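Local coordinates for protein dihydroorotase (PDB 6L0A) that catalyses the zinc-dependent, reversible interconversion of N-carbamoyl-L-aspartate and dihydroorotate, the third step of de novo pyrimidine biosynthesis, at residues Ala325-Lys330 and Leu355-Arg360. Residues are numbered along the deposited sequence; the frame is centred on the assembly and turned at random.
Sequences AILFKK and LSWSVR
Two backbone N-H groups grip Phe328 O: Ser358 N from the facing strand, at 2.8 Å and with the N-H pointing nearly straight at the oxygen (163°), and Lys330 N, two residues further along the same segment, which closes an inverse gamma turn centred on Lys329. Phe328 N returns a bond to Ser358 O, Ile326 and Arg360 pair likewise, and Leu327 and Val359 form the non-hydrogen-bonded pair between them. On the face carrying Phe328, its ring stands between neighbours: Ser358 CB lies over one side, 3.9 Å from the ring centroid, and Arg360 NH1 over the other, at most a weak cation-pi attraction. CG of Phe328 sits between its backbone N and carbonyl carbon (chi1 63°), which swings the ring across the facing strand. The Arg360 guanidinium lays one face on Ile326 CG2, while its NH2 forms salt bridges with Glu4 and Glu362. Lys329 CD lies over the centre of one face of the Trp357 indole, 3.6 Å from the six-membered-ring centroid, and Leu327 CD2 is 3.5 Å from Trp357 CE3. Lys329 NZ continues to Glu292 of helix 283-293. With an alanine at Trp357, the Lys329 chain would probably lose the ring face it lies on and Leu327 CD2 its aromatic neighbour, leaving a gap beside that helix. Strands 324-328 and 354-362 are thus central neighbours in a small antiparallel sheet, flanked by strands 4-8 and 332-333 respectively, which brings the chain's two ends together away from the zinc site.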
# COMPACT_ATOMS: atom_id res chain seq x y z
N ALA C 325 31.02 19.57 -0.68
CA ALA C 325 29.75 19.69 0.01
C ALA C 325 30.01 19.67 1.51
O ALA C 325 30.58 18.70 2.04
CB ALA C 325 28.78 18.58 -0.41
N ILE C 326 29.61 20.73 2.20
CA ILE C 326 29.84 20.87 3.64
C ILE C 326 28.51 20.70 4.35
O ILE C 326 27.58 21.50 4.17
CB ILE C 326 30.48 22.22 3.99
CG1 ILE C 326 31.74 22.46 3.14
CG2 ILE C 326 30.79 22.29 5.48
CD1 ILE C 326 32.84 21.44 3.38
N LEU C 327 28.40 19.66 5.16
CA LEU C 327 27.23 19.47 5.99
C LEU C 327 27.42 20.24 7.29
O LEU C 327 28.43 20.07 7.97
CB LEU C 327 27.02 17.98 6.28
CG LEU C 327 25.65 17.55 6.79
CD1 LEU C 327 24.68 17.36 5.63
CD2 LEU C 327 25.81 16.27 7.57
N PHE C 328 26.45 21.10 7.64
CA PHE C 328 26.56 21.86 8.88
C PHE C 328 25.26 21.79 9.67
O PHE C 328 24.17 21.79 9.09
CB PHE C 328 26.99 23.32 8.63
CG PHE C 328 26.01 24.12 7.82
CD1 PHE C 328 25.90 23.94 6.45
CD2 PHE C 328 25.24 25.10 8.42
CE1 PHE C 328 25.01 24.70 5.70
CE2 PHE C 328 24.35 25.86 7.67
CZ PHE C 328 24.24 25.66 6.31
N LYS C 329 25.41 21.75 11.00
CA LYS C 329 24.33 21.39 11.93
C LYS C 329 23.42 22.60 12.19
O LYS C 329 23.36 23.16 13.29
CB LYS C 329 24.94 20.85 13.22
CG LYS C 329 23.96 20.32 14.27
CD LYS C 329 23.35 18.98 13.88
CE LYS C 329 22.56 18.37 15.03
NZ LYS C 329 23.41 17.63 16.00
N LYS C 330 22.71 23.00 11.14
CA LYS C 330 21.68 24.03 11.22
C LYS C 330 20.33 23.37 10.95
O LYS C 330 20.07 22.93 9.82
CB LYS C 330 21.94 25.16 10.23
CG LYS C 330 20.74 26.07 10.00
CD LYS C 330 20.63 27.16 11.06
CE LYS C 330 19.22 27.77 11.10
NZ LYS C 330 18.40 27.23 12.23
N LEU C 355 14.79 18.69 9.94
CA LEU C 355 16.06 18.04 9.65
C LEU C 355 17.14 18.72 10.48
O LEU C 355 17.19 19.95 10.55
CB LEU C 355 16.40 18.12 8.16
CG LEU C 355 15.52 17.31 7.20
CD1 LEU C 355 15.97 17.51 5.77
CD2 LEU C 355 15.58 15.85 7.58
N SER C 356 18.01 17.92 11.11
CA SER C 356 19.02 18.47 12.00
C SER C 356 20.18 19.14 11.27
O SER C 356 20.91 19.93 11.88
CB SER C 356 19.58 17.36 12.91
OG SER C 356 18.67 17.02 13.94
N TRP C 357 20.36 18.84 9.98
CA TRP C 357 21.52 19.31 9.23
C TRP C 357 21.10 20.10 7.99
O TRP C 357 19.99 19.95 7.47
CB TRP C 357 22.39 18.14 8.79
CG TRP C 357 22.93 17.35 9.91
CD1 TRP C 357 22.31 16.34 10.57
CD2 TRP C 357 24.21 17.50 10.52
NE1 TRP C 357 23.12 15.84 11.55
CE2 TRP C 357 24.30 16.54 11.54
CE3 TRP C 357 25.30 18.36 10.30
CZ2 TRP C 357 25.43 16.41 12.35
CZ3 TRP C 357 26.42 18.23 11.10
CH2 TRP C 357 26.48 17.26 12.11
N SER C 358 22.02 20.94 7.53
CA SER C 358 21.88 21.69 6.29
C SER C 358 23.15 21.45 5.47
O SER C 358 24.13 20.89 5.96
CB SER C 358 21.67 23.18 6.55
OG SER C 358 20.65 23.39 7.52
N VAL C 359 23.13 21.87 4.21
CA VAL C 359 24.27 21.63 3.32
C VAL C 359 24.59 22.91 2.55
O VAL C 359 23.68 23.63 2.12
CB VAL C 359 24.02 20.44 2.36
CG1 VAL C 359 22.91 20.75 1.37
CG2 VAL C 359 25.32 20.05 1.63
N ARG C 360 25.88 23.19 2.41
CA ARG C 360 26.39 24.29 1.62
C ARG C 360 27.64 23.81 0.88
O ARG C 360 28.12 22.69 1.09
CB ARG C 360 26.72 25.51 2.49
CG ARG C 360 27.89 25.29 3.44
CD ARG C 360 28.40 26.60 4.02
NE ARG C 360 29.74 26.46 4.58
CZ ARG C 360 29.99 26.16 5.85
NH1 ARG C 360 28.98 25.99 6.70
NH2 ARG C 360 31.24 26.03 6.28